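Local coordinates for Emp47p (form2) (Saccharomyces cerevisiae, PDB 2A6Z), which serves as a calcium-independent cargo receptor with a carbohydrate recognition domain and probably takes part in the secretion of glycoproteins, at residues I39-N44 against V197-G202; S50-Q55 against S90-D95; S83-Q88 against N100-Y105; G107-V112 against R123-D128. All coordinates share one frame; numbering follows the deposited sequence. Where two conformers were deposited one is given.

Contact 1: I39-N44 against V197-G202; sequences IVLTSN and VTAQNG
The side-chain amide of N201 is the flat group of this contact: CB of T42 stands over one of its faces, 3.8 Å from N201 ND2, while the backbone carbonyl O of N44 lies at its edge, in the amide plane. That edge carries the one hydrogen bond between the segments, N201 ND2 to N44 O at 2.9 Å, nearly straight at 171°, although the donor sits above the plane of the N44 carbonyl and misses its lone pairs. The other polar end, N201 OD1, takes the backbone N-H of S47, and ND2 has a second partner in the carbonyl O of E209. T42 is shared between two tasks. With OG1 placed between backbone N and carbonyl carbon (chi1 58°), the hydroxyl can bond to E209 O and F211 N, while CG2 reaches over to A199 O at 3.6 Å and to the CB of A199. Farther along, L41 CD1 touches both the CB of A199 (3.9 Å) and the CG2 of V197 (4.0 Å), where I82 also packs. Here the two sheets are joined by aliphatic packing where strand 38-40 runs out beside strand 192-200 of the facing sheet, and then by a polar end in which an asparagine, gripped by backbone on both amide atoms, probably has little freedom to rotate and pins the 41-44 turn.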
loop_
_atom_site.group_PDB
_atom_site.type_symbol
_atom_site.label_atom_id
_atom_site.label_comp_id
_atom_site.label_asym_id
_atom_site.label_seq_id
_atom_site.Cartn_x
_atom_site.Cartn_y
_atom_site.Cartn_z
ATOM N N ILE A 39 -7.629 6.243 -9.502
ATOM C CA ILE A 39 -6.533 7.175 -9.262
ATOM C C ILE A 39 -5.270 6.562 -9.820
ATOM O O ILE A 39 -4.860 5.450 -9.442
ATOM C CB ILE A 39 -6.421 7.592 -7.787
ATOM C CG1 ILE A 39 -7.620 8.463 -7.395
ATOM C CG2 ILE A 39 -5.068 8.263 -7.497
ATOM C CD1 ILE A 39 -7.743 8.731 -5.900
ATOM N N VAL A 40 -4.658 7.285 -10.756
ATOM C CA VAL A 40 -3.419 6.848 -11.391
ATOM C C VAL A 40 -2.259 7.448 -10.646
ATOM O O VAL A 40 -2.156 8.666 -10.564
ATOM C CB VAL A 40 -3.405 7.278 -12.862
ATOM C CG1 VAL A 40 -2.096 6.879 -13.491
ATOM C CG2 VAL A 40 -4.574 6.675 -13.623
ATOM N N LEU A 41 -1.381 6.584 -10.109
ATOM C CA LEU A 41 -0.256 7.059 -9.353
ATOM C C LEU A 41 0.921 7.427 -10.248
ATOM O O LEU A 41 1.678 8.330 -9.922
ATOM C CB LEU A 41 0.174 6.000 -8.318
ATOM C CG LEU A 41 -0.918 5.689 -7.271
ATOM C CD1 LEU A 41 -0.436 4.527 -6.395
ATOM C CD2 LEU A 41 -1.265 6.879 -6.439
ATOM N N THR A 42 1.111 6.621 -11.318
ATOM C CA THR A 42 2.297 6.845 -12.197
ATOM C C THR A 42 1.866 7.009 -13.602
ATOM O O THR A 42 1.855 6.096 -14.395
ATOM C CB THR A 42 3.287 5.653 -11.987
ATOM O OG1 THR A 42 2.681 4.363 -12.270
ATOM C CG2 THR A 42 3.869 5.670 -10.589
ATOM N N SER A 43 1.483 8.282 -13.931
ATOM C CA SER A 43 0.798 8.533 -15.182
ATOM C C SER A 43 1.701 8.757 -16.400
ATOM O O SER A 43 1.145 8.864 -17.503
ATOM C CB SER A 43 -0.118 9.749 -15.005
ATOM O OG SER A 43 0.575 10.910 -14.634
ATOM N N ASN A 44 3.019 8.837 -16.294
ATOM C CA ASN A 44 3.882 8.948 -17.458
ATOM C C ASN A 44 5.238 8.315 -17.163
ATOM O O ASN A 44 5.458 7.716 -16.112
ATOM C CB ASN A 44 3.969 10.426 -17.855
ATOM C CG ASN A 44 4.663 11.349 -16.950
ATOM O OD1 ASN A 44 5.473 11.001 -16.135
ATOM N ND2 ASN A 44 4.456 12.688 -17.217
ATOM N N VAL A 197 -0.924 4.967 -0.027
ATOM C CA VAL A 197 -0.285 4.191 -1.092
ATOM C C VAL A 197 0.546 5.143 -1.944
ATOM O O VAL A 197 0.156 6.282 -2.194
ATOM C CB VAL A 197 -1.301 3.387 -1.922
ATOM C CG1 VAL A 197 -2.333 4.329 -2.580
ATOM C CG2 VAL A 197 -0.633 2.504 -2.953
ATOM N N THR A 198 1.730 4.667 -2.350
ATOM C CA THR A 198 2.648 5.488 -3.124
ATOM C C THR A 198 3.230 4.587 -4.205
ATOM O O THR A 198 3.339 3.361 -4.065
ATOM C CB THR A 198 3.766 6.076 -2.245
ATOM O OG1 THR A 198 4.583 5.043 -1.712
ATOM C CG2 THR A 198 3.199 6.876 -1.090
ATOM N N ALA A 199 3.678 5.201 -5.305
ATOM C CA ALA A 199 4.280 4.367 -6.376
ATOM C C ALA A 199 5.215 5.239 -7.198
ATOM O O ALA A 199 5.111 6.458 -7.255
ATOM C CB ALA A 199 3.255 3.703 -7.274
ATOM N N GLN A 200 6.132 4.519 -7.874
ATOM C CA GLN A 200 7.031 5.109 -8.843
ATOM C C GLN A 200 7.222 4.073 -9.959
ATOM O O GLN A 200 7.210 2.861 -9.671
ATOM C CB GLN A 200 8.377 5.493 -8.226
ATOM C CG GLN A 200 9.210 4.240 -7.856
ATOM C CD GLN A 200 10.445 4.497 -7.053
ATOM O OE1 GLN A 200 10.446 5.527 -6.330
ATOM N NE2 GLN A 200 11.425 3.587 -7.196
ATOM N N ASN A 201 7.468 4.513 -11.184
ATOM C CA ASN A 201 7.814 3.574 -12.223
ATOM C C ASN A 201 9.273 3.639 -12.686
ATOM O O ASN A 201 9.711 2.727 -13.399
ATOM C CB ASN A 201 6.822 3.586 -13.404
ATOM C CG ASN A 201 6.667 4.927 -14.047
ATOM O OD1 ASN A 201 7.452 5.858 -13.804
ATOM N ND2 ASN A 201 5.652 5.057 -14.904
ATOM N N GLY A 202 9.992 4.656 -12.263
ATOM C CA GLY A 202 11.447 4.771 -12.598
ATOM C C GLY A 202 11.652 4.920 -14.075
ATOM O O GLY A 202 10.767 5.309 -14.825
#

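Contact 2: S50-Q55 against S90-D95; sequences SLWLKQ and SNIPRD
W52, on strand 48-58, and I92, in an irregular loop, bring their backbones to a closest CA-CA separation of 6.8 Å. That is too wide for strand pairing, and the segments meet through side chains instead. The loop lays its apolar groups across a single face of the W52 indole. I92 puts CG2 over the five-membered ring, 3.8 Å from its centroid and 19° off the normal, and P93 puts CD over the six-membered ring, 3.6 Å from that centroid and only 9° off the normal. Both are CH-pi contacts, so two successive loop residues cover the two halves of the indole. The rotamer of I92 is what divides its branches: CG2 lies anti to the backbone N and takes the ring, whereas CG1 (chi1 -66°) extends toward the strand backbone and comes 3.6 Å from L53 O. Within the loop, N91 ND2 bonds to I92 O at 3.0 Å, a local bond between neighbouring residues, with the donor well above the plane of the I92 carbonyl. Strand 48-58 pairs on its two sides with strands 26-30 and 192-200, and R194 of the latter touches both W52 and I92 and bonds to L53 O. The loop between strands 81-88 and 108-113 thus folds back over strand 48-58, where W52 also stacks on W85.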
loop_
_atom_site.group_PDB
_atom_site.type_symbol
_atom_site.label_atom_id
_atom_site.label_comp_id
_atom_site.label_asym_id
_atom_site.label_seq_id
_atom_site.Cartn_x
_atom_site.Cartn_y
_atom_site.Cartn_z
ATOM N N SER A 50 1.259 9.788 -4.914
ATOM C CA SER A 50 0.869 9.364 -3.579
ATOM C C SER A 50 -0.607 9.615 -3.348
ATOM O O SER A 50 -1.223 10.495 -3.956
ATOM C CB SER A 50 1.707 10.031 -2.494
ATOM O OG SER A 50 1.498 11.426 -2.526
ATOM N N LEU A 51 -1.149 8.864 -2.409
ATOM C CA LEU A 51 -2.573 8.952 -2.059
ATOM C C LEU A 51 -2.686 8.580 -0.585
ATOM O O LEU A 51 -2.449 7.392 -0.260
ATOM C CB LEU A 51 -3.373 8.049 -2.945
ATOM C CG LEU A 51 -4.876 7.932 -2.612
ATOM C CD1 LEU A 51 -5.587 9.264 -2.800
ATOM C CD2 LEU A 51 -5.504 6.830 -3.443
ATOM N N TRP A 52 -2.965 9.522 0.306
ATOM C CA TRP A 52 -2.996 9.297 1.721
ATOM C C TRP A 52 -4.282 9.824 2.328
ATOM O O TRP A 52 -4.830 10.850 1.888
ATOM C CB TRP A 52 -1.876 10.020 2.414
ATOM C CG TRP A 52 -0.460 9.560 2.138
ATOM C CD1 TRP A 52 0.347 9.978 1.112
ATOM C CD2 TRP A 52 0.317 8.619 2.915
ATOM N NE1 TRP A 52 1.584 9.339 1.195
ATOM C CE2 TRP A 52 1.589 8.519 2.292
ATOM C CE3 TRP A 52 0.049 7.880 4.097
ATOM C CZ2 TRP A 52 2.582 7.687 2.798
ATOM C CZ3 TRP A 52 1.062 7.054 4.585
ATOM C CH2 TRP A 52 2.305 6.970 3.928
ATOM N N LEU A 53 -4.729 9.198 3.409
ATOM C CA LEU A 53 -5.825 9.750 4.205
ATOM C C LEU A 53 -5.354 11.045 4.873
ATOM O O LEU A 53 -4.243 11.138 5.392
ATOM C CB LEU A 53 -6.308 8.722 5.241
ATOM C CG LEU A 53 -7.259 7.699 4.569
ATOM C CD1 LEU A 53 -7.201 6.341 5.245
ATOM C CD2 LEU A 53 -8.689 8.227 4.552
ATOM N N LYS A 54 -6.278 12.051 4.870
ATOM C CA LYS A 54 -5.946 13.305 5.543
ATOM C C LYS A 54 -5.879 13.241 7.058
ATOM O O LYS A 54 -5.157 14.050 7.673
ATOM C CB LYS A 54 -7.002 14.353 5.144
ATOM C CG LYS A 54 -6.858 14.814 3.721
ATOM C CD LYS A 54 -7.910 15.882 3.451
ATOM C CE LYS A 54 -8.007 16.323 2.008
ATOM N NZ LYS A 54 -9.163 17.315 1.909
ATOM N N GLN A 55 -6.616 12.331 7.682
ATOM C CA GLN A 55 -6.655 12.204 9.145
ATOM C C GLN A 55 -5.970 10.922 9.554
ATOM O O GLN A 55 -6.091 9.859 8.887
ATOM C CB GLN A 55 -8.092 12.260 9.609
ATOM C CG GLN A 55 -8.893 13.493 9.223
ATOM C CD GLN A 55 -8.318 14.877 9.272
ATOM O OE1 GLN A 55 -8.410 15.764 8.377
ATOM N NE2 GLN A 55 -7.646 15.198 10.371
ATOM N N SER A 90 2.442 12.215 12.819
ATOM C CA SER A 90 1.437 13.224 13.214
ATOM C C SER A 90 0.855 13.936 12.006
ATOM O O SER A 90 -0.025 14.811 12.159
ATOM C CB SER A 90 2.093 14.204 14.203
ATOM O OG SER A 90 3.172 14.830 13.510
ATOM N N ASN A 91 1.356 13.668 10.816
ATOM C CA ASN A 91 0.845 14.243 9.589
ATOM C C ASN A 91 1.038 13.224 8.488
ATOM O O ASN A 91 1.732 12.200 8.705
ATOM C CB ASN A 91 1.615 15.541 9.221
ATOM C CG ASN A 91 3.030 15.458 9.699
ATOM O OD1 ASN A 91 3.353 16.026 10.759
ATOM N ND2 ASN A 91 3.887 14.756 8.951
ATOM N N ILE A 92 0.546 13.480 7.299
ATOM C CA ILE A 92 0.962 12.659 6.166
ATOM C C ILE A 92 2.481 12.674 6.099
ATOM O O ILE A 92 3.069 13.766 6.216
ATOM C CB ILE A 92 0.333 13.194 4.864
ATOM C CG1 ILE A 92 -1.199 13.048 4.849
ATOM C CG2 ILE A 92 0.960 12.560 3.620
ATOM C CD1 ILE A 92 -1.906 13.697 3.682
ATOM N N PRO A 93 3.135 11.534 5.973
ATOM C CA PRO A 93 4.595 11.557 6.074
ATOM C C PRO A 93 5.224 12.468 5.048
ATOM O O PRO A 93 4.835 12.473 3.865
ATOM C CB PRO A 93 4.954 10.071 5.847
ATOM C CG PRO A 93 3.755 9.360 6.408
ATOM C CD PRO A 93 2.571 10.160 5.883
ATOM N N ARG A 94 6.246 13.220 5.494
ATOM C CA ARG A 94 6.882 14.140 4.571
ATOM C C ARG A 94 7.870 13.490 3.608
ATOM O O ARG A 94 8.082 13.944 2.468
ATOM C CB ARG A 94 7.619 15.199 5.449
ATOM C CG ARG A 94 6.649 16.106 6.265
ATOM C CD ARG A 94 7.486 17.073 7.134
ATOM N NE ARG A 94 6.624 17.734 8.102
ATOM C CZ ARG A 94 6.231 17.380 9.312
ATOM N NH1 ARG A 94 5.407 18.188 9.984
ATOM N NH2 ARG A 94 6.609 16.260 9.921
ATOM N N ASP A 95 8.559 12.467 4.072
ATOM C CA ASP A 95 9.685 11.890 3.318
ATOM C C ASP A 95 9.168 11.084 2.116
ATOM O O ASP A 95 8.186 10.361 2.247
ATOM C CB ASP A 95 10.576 11.057 4.219
ATOM C CG ASP A 95 11.816 10.560 3.486
ATOM O OD1 ASP A 95 12.820 11.294 3.543
ATOM O OD2 ASP A 95 11.771 9.510 2.845
#

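Contact 3: S83-Q88 against N100-Y105; sequences SFWFVQ and NGPVNY
W85 and P102 approach from opposite directions, and the tryptophan can be followed outward from strand 81-88 into the loop that packs over it. Its CB packs against CH2 of W52 at 3.5 Å. With CG anti to the carbonyl carbon (chi1 -58°), the indole projects off the sheet toward residues 101-105. NE1 bonds to the hydroxyl of T198, which fixes the polar edge. Beyond it the six-membered ring does most of the touching. CD of P102 lies 3.7 Å from its centroid and 6° off the normal, a CH-pi contact over one face, while the far rim carbons CZ3 and CH2 approach the carbonyl O of P102. CZ2 meets CA of G101 at 3.7 Å, the chain running close against the ring where that residue has no side chain. At the tip, CZ3 reaches the face of Y105, 3.7 Å from CD2, and the two rings form an edge-to-face pair with centroids 5.5 Å apart and planes at 73°. V87 CG1 also touches Y105, 3.8 Å from its CB, and lies on the same side of the ring plane as W85. As a general lesson, one aromatic can give its face, its edge and its N-H to three different partners at once. Here strand 81-88 lies between strands 192-200 and 108-113, with the 100-105 loop draped over it. W52 of strand 48-58 stacks on W85 and also touches P102, so the loop bridges from one strand to another across the intervening 192-200.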
loop_
_atom_site.group_PDB
_atom_site.type_symbol
_atom_site.label_atom_id
_atom_site.label_comp_id
_atom_site.label_asym_id
_atom_site.label_seq_id
_atom_site.Cartn_x
_atom_site.Cartn_y
_atom_site.Cartn_z
ATOM N N SER A 83 3.845 0.791 -3.021
ATOM C CA SER A 83 3.941 0.540 -1.570
ATOM C C SER A 83 2.672 0.995 -0.874
ATOM O O SER A 83 2.126 2.082 -1.113
ATOM C CB SER A 83 5.085 1.350 -1.001
ATOM O OG SER A 83 6.348 0.770 -1.291
ATOM N N PHE A 84 2.214 0.137 0.043
ATOM C CA PHE A 84 1.041 0.376 0.887
ATOM C C PHE A 84 1.530 0.535 2.315
ATOM O O PHE A 84 2.303 -0.288 2.787
ATOM C CB PHE A 84 0.036 -0.785 0.783
ATOM C CG PHE A 84 -0.374 -1.084 -0.633
ATOM C CD1 PHE A 84 -1.503 -0.509 -1.183
ATOM C CD2 PHE A 84 0.363 -1.973 -1.432
ATOM C CE1 PHE A 84 -1.891 -0.772 -2.478
ATOM C CE2 PHE A 84 0.019 -2.210 -2.741
ATOM C CZ PHE A 84 -1.139 -1.611 -3.256
ATOM N N TRP A 85 1.093 1.609 2.971
ATOM C CA TRP A 85 1.714 2.030 4.216
ATOM C C TRP A 85 0.737 2.009 5.399
ATOM O O TRP A 85 -0.443 2.351 5.226
ATOM C CB TRP A 85 2.222 3.468 4.079
ATOM C CG TRP A 85 3.203 3.662 2.958
ATOM C CD1 TRP A 85 2.899 4.030 1.669
ATOM C CD2 TRP A 85 4.631 3.502 3.022
ATOM N NE1 TRP A 85 4.071 4.118 0.911
ATOM C CE2 TRP A 85 5.123 3.813 1.727
ATOM C CE3 TRP A 85 5.534 3.156 4.043
ATOM C CZ2 TRP A 85 6.503 3.776 1.415
ATOM C CZ3 TRP A 85 6.879 3.135 3.727
ATOM C CH2 TRP A 85 7.359 3.437 2.432
ATOM N N PHE A 86 1.265 1.694 6.550
ATOM C CA PHE A 86 0.567 1.813 7.829
ATOM C C PHE A 86 1.637 2.259 8.848
ATOM O O PHE A 86 2.360 1.428 9.358
ATOM C CB PHE A 86 -0.089 0.470 8.177
ATOM C CG PHE A 86 -0.803 0.483 9.535
ATOM C CD1 PHE A 86 -2.035 1.137 9.624
ATOM C CD2 PHE A 86 -0.274 -0.132 10.671
ATOM C CE1 PHE A 86 -2.741 1.179 10.830
ATOM C CE2 PHE A 86 -0.968 -0.106 11.843
ATOM C CZ PHE A 86 -2.215 0.538 11.923
ATOM N N VAL A 87 1.745 3.575 9.031
ATOM C CA VAL A 87 2.943 4.112 9.692
ATOM C C VAL A 87 2.577 5.242 10.697
ATOM O O VAL A 87 1.688 6.051 10.418
ATOM C CB VAL A 87 3.996 4.651 8.685
ATOM C CG1 VAL A 87 4.450 3.521 7.730
ATOM C CG2 VAL A 87 3.487 5.810 7.856
ATOM N N GLN A 88 3.287 5.279 11.798
ATOM C CA GLN A 88 2.973 6.309 12.819
ATOM C C GLN A 88 3.588 7.631 12.427
ATOM O O GLN A 88 4.781 7.728 12.188
ATOM C CB GLN A 88 3.563 5.898 14.157
ATOM C CG GLN A 88 3.060 4.692 14.824
ATOM C CD GLN A 88 3.912 4.405 16.071
ATOM O OE1 GLN A 88 3.995 5.245 16.974
ATOM N NE2 GLN A 88 4.538 3.229 16.061
ATOM N N ASN A 100 8.488 6.725 -3.247
ATOM C CA ASN A 100 7.705 7.960 -3.078
ATOM C C ASN A 100 6.929 8.022 -1.772
ATOM O O ASN A 100 5.972 8.771 -1.677
ATOM C CB ASN A 100 6.814 8.185 -4.310
ATOM C CG ASN A 100 6.236 9.622 -4.306
ATOM O OD1 ASN A 100 7.007 10.590 -4.102
ATOM N ND2 ASN A 100 4.957 9.746 -4.537
ATOM N N GLY A 101 7.418 7.298 -0.777
ATOM C CA GLY A 101 6.969 7.326 0.585
ATOM C C GLY A 101 8.161 7.366 1.542
ATOM O O GLY A 101 9.292 7.575 1.105
ATOM N N PRO A 102 7.900 7.258 2.837
ATOM C CA PRO A 102 8.940 7.579 3.823
ATOM C C PRO A 102 9.956 6.476 4.031
ATOM O O PRO A 102 9.624 5.369 4.393
ATOM C CB PRO A 102 8.125 7.846 5.097
ATOM C CG PRO A 102 6.891 6.960 4.894
ATOM C CD PRO A 102 6.576 7.083 3.443
ATOM N N VAL A 103 11.254 6.819 3.889
ATOM C CA VAL A 103 12.333 5.838 4.087
ATOM C C VAL A 103 12.676 5.577 5.524
ATOM O O VAL A 103 13.253 4.540 5.862
ATOM C CB VAL A 103 13.586 6.306 3.274
ATOM C CG1 VAL A 103 14.288 7.491 3.925
ATOM C CG2 VAL A 103 14.597 5.171 3.072
ATOM N N ASN A 104 12.296 6.477 6.422
ATOM C CA ASN A 104 12.508 6.379 7.853
ATOM C C ASN A 104 11.191 6.210 8.563
ATOM O O ASN A 104 10.966 6.843 9.583
ATOM C CB ASN A 104 13.085 7.765 8.236
ATOM C CG ASN A 104 12.065 8.897 7.881
ATOM O OD1 ASN A 104 11.212 8.900 6.933
ATOM N ND2 ASN A 104 12.065 9.978 8.693
ATOM N N TYR A 105 10.327 5.360 8.005
ATOM C CA TYR A 105 8.971 5.162 8.608
ATOM C C TYR A 105 9.050 4.391 9.907
ATOM O O TYR A 105 10.014 3.675 10.168
ATOM C CB TYR A 105 8.105 4.448 7.562
ATOM C CG TYR A 105 8.545 3.056 7.266
ATOM C CD1 TYR A 105 7.982 1.923 7.883
ATOM C CD2 TYR A 105 9.558 2.829 6.303
ATOM C CE1 TYR A 105 8.394 0.638 7.599
ATOM C CE2 TYR A 105 9.993 1.540 6.011
ATOM C CZ TYR A 105 9.413 0.475 6.647
ATOM O OH TYR A 105 9.821 -0.829 6.376
#

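Contact 4: G107-V112 against R123-D128; sequences GLQLLV and RGQLND
Q125, R123 and L111 lose the most surface here, and all three belong to one face of an antiparallel pair. Q125 faces Q109 as a hydrogen-bonded pair, joined by Q125 N to Q109 O (2.8 Å) and Q109 N to Q125 O (2.9 Å, 174°). Their side chains run side by side in the same direction with amide planes 76° apart; OE1 of Q109 comes to 3.4 Å from CG of Q125, so what touches is an oxygen and the aliphatic stem. A bend at chi2 (-71°) turns the Q125 amide aside, where OE1 bonds to S142 OG and NE2 to I138 O, while Q109 NE2 goes to the hydroxyl of S83. R123 and L111 form the next such pair, again with two backbone bonds, L111 N to R123 O at 2.8 Å and R123 N to L111 O at 2.9 Å. The R123 chain is extended and leads away from L111, to T121 and S142; helix 138-141 covers this face, with I138 touching L111 and Y139 touching R123. On the other face L108 and L126 meet through CD1 and CD2 at 4.1 Å, and L110 CD2 passes 3.9 Å from CA of G124. There L110 packs on V161 of the second sheet. At the open end G107 closes the ladder with N127, G107 N to N127 O at 2.9 Å. One face thus carries L108, L110 and L126; the other mixes Q109, R123 and Q125 with L111. The whole is an antiparallel beta hairpin, strands 108-113 and 121-128, within one sheet of the legume-lectin-like beta sandwich.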
loop_
_atom_site.group_PDB
_atom_site.type_symbol
_atom_site.label_atom_id
_atom_site.label_comp_id
_atom_site.label_asym_id
_atom_site.label_seq_id
_atom_site.Cartn_x
_atom_site.Cartn_y
_atom_site.Cartn_z
ATOM N N GLY A 107 6.543 1.721 11.365
ATOM C CA GLY A 107 5.385 0.931 11.111
ATOM C C GLY A 107 5.675 -0.110 10.014
ATOM O O GLY A 107 6.741 -0.734 9.999
ATOM N N LEU A 108 4.692 -0.296 9.135
ATOM C CA LEU A 108 4.651 -1.332 8.130
ATOM C C LEU A 108 4.624 -0.758 6.721
ATOM O O LEU A 108 3.818 0.154 6.400
ATOM C CB LEU A 108 3.356 -2.156 8.332
ATOM C CG LEU A 108 3.063 -3.260 7.298
ATOM C CD1 LEU A 108 4.110 -4.383 7.407
ATOM C CD2 LEU A 108 1.646 -3.766 7.507
ATOM N N GLN A 109 5.477 -1.318 5.855
ATOM C CA GLN A 109 5.424 -1.098 4.433
ATOM C C GLN A 109 5.106 -2.443 3.756
ATOM O O GLN A 109 5.773 -3.444 4.027
ATOM C CB GLN A 109 6.795 -0.598 3.934
ATOM C CG GLN A 109 6.860 -0.381 2.428
ATOM C CD GLN A 109 8.277 -0.399 1.860
ATOM O OE1 GLN A 109 9.227 -0.819 2.492
ATOM N NE2 GLN A 109 8.421 0.086 0.653
ATOM N N LEU A 110 4.133 -2.432 2.854
ATOM C CA LEU A 110 3.892 -3.609 1.973
ATOM C C LEU A 110 4.312 -3.178 0.575
ATOM O O LEU A 110 3.735 -2.233 0.026
ATOM C CB LEU A 110 2.421 -4.022 1.969
ATOM C CG LEU A 110 1.875 -4.426 3.322
ATOM C CD1 LEU A 110 0.387 -4.754 3.229
ATOM C CD2 LEU A 110 2.605 -5.629 3.902
ATOM N N LEU A 111 5.300 -3.877 0.034
ATOM C CA LEU A 111 5.874 -3.514 -1.264
ATOM C C LEU A 111 5.492 -4.557 -2.310
ATOM O O LEU A 111 5.770 -5.758 -2.105
ATOM C CB LEU A 111 7.402 -3.450 -1.169
ATOM C CG LEU A 111 8.132 -3.209 -2.504
ATOM C CD1 LEU A 111 7.788 -1.852 -3.103
ATOM C CD2 LEU A 111 9.642 -3.309 -2.258
ATOM N N VAL A 112 4.901 -4.122 -3.412
ATOM C CA VAL A 112 4.695 -4.958 -4.578
ATOM C C VAL A 112 5.667 -4.470 -5.648
ATOM O O VAL A 112 5.653 -3.315 -6.069
ATOM C CB VAL A 112 3.230 -4.920 -5.058
ATOM C CG1 VAL A 112 3.091 -5.667 -6.365
ATOM C CG2 VAL A 112 2.303 -5.465 -3.981
ATOM N N ARG A 123 5.832 -8.082 -0.409
ATOM C CA ARG A 123 6.734 -8.216 0.718
ATOM C C ARG A 123 6.297 -7.293 1.850
ATOM O O ARG A 123 5.875 -6.143 1.629
ATOM C CB ARG A 123 8.157 -7.804 0.310
ATOM C CG ARG A 123 8.815 -8.826 -0.615
ATOM C CD ARG A 123 10.033 -8.231 -1.352
ATOM N NE ARG A 123 10.654 -9.324 -2.191
ATOM C CZ ARG A 123 11.558 -10.181 -1.776
ATOM N NH1 ARG A 123 12.032 -10.156 -0.517
ATOM N NH2 ARG A 123 12.018 -11.099 -2.646
ATOM N N GLY A 124 6.483 -7.777 3.067
ATOM C CA GLY A 124 6.306 -6.926 4.277
ATOM C C GLY A 124 7.670 -6.488 4.787
ATOM O O GLY A 124 8.617 -7.271 4.896
ATOM N N GLN A 125 7.718 -5.207 5.125
ATOM C CA GLN A 125 8.901 -4.578 5.667
ATOM C C GLN A 125 8.507 -3.800 6.959
ATOM O O GLN A 125 7.403 -3.211 6.980
ATOM C CB GLN A 125 9.557 -3.571 4.706
ATOM C CG GLN A 125 9.659 -4.053 3.258
ATOM C CD GLN A 125 10.625 -5.149 2.915
ATOM O OE1 GLN A 125 10.286 -6.044 2.144
ATOM N NE2 GLN A 125 11.862 -5.079 3.439
ATOM N N LEU A 126 9.383 -3.790 7.937
ATOM C CA LEU A 126 9.124 -3.047 9.194
ATOM C C LEU A 126 10.293 -2.116 9.454
ATOM O O LEU A 126 11.436 -2.418 9.159
ATOM C CB LEU A 126 9.059 -4.005 10.379
ATOM C CG LEU A 126 7.867 -4.956 10.334
ATOM C CD1 LEU A 126 8.148 -6.172 11.185
ATOM C CD2 LEU A 126 6.564 -4.198 10.680
ATOM N N ASN A 127 9.967 -0.977 10.067
ATOM C CA ASN A 127 11.010 -0.070 10.576
ATOM C C ASN A 127 10.420 0.666 11.761
ATOM O O ASN A 127 9.198 0.821 11.884
ATOM C CB ASN A 127 11.435 0.883 9.470
ATOM C CG ASN A 127 12.733 1.637 9.826
ATOM O OD1 ASN A 127 13.712 1.019 10.261
ATOM N ND2 ASN A 127 12.698 2.931 9.597
ATOM N N ASP A 128 11.293 1.157 12.644
ATOM C CA ASP A 128 10.851 1.774 13.892
ATOM C C ASP A 128 11.056 3.281 13.922
ATOM O O ASP A 128 10.986 3.901 14.997
ATOM C CB ASP A 128 11.550 1.125 15.113
ATOM C CG ASP A 128 13.037 1.319 15.139
ATOM O OD1 ASP A 128 13.548 2.126 14.295
ATOM O OD2 ASP A 128 13.718 0.756 16.021
#

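In the fold
From the N terminus the chain first lays down residues 39-44, and contact 1 waits until 197-202 to close its loop, the widest of the set, in which the other three are nested. Contact 1 spans the two sheets, setting the end of strand 38-40 in one against strand 192-200 in the other. Contacts 2 and 3 cross: 50-55, 83-88, 90-95 and 100-105 alternate, so the long loop after strand 81-88 is fastened twice, to strand 48-58 and back to its own strand. Contact 4 follows in series as a hairpin in the same sheet. Strand 81-88 links contact 3 both to 108-113 of contact 4 and to 192-200 of contact 1.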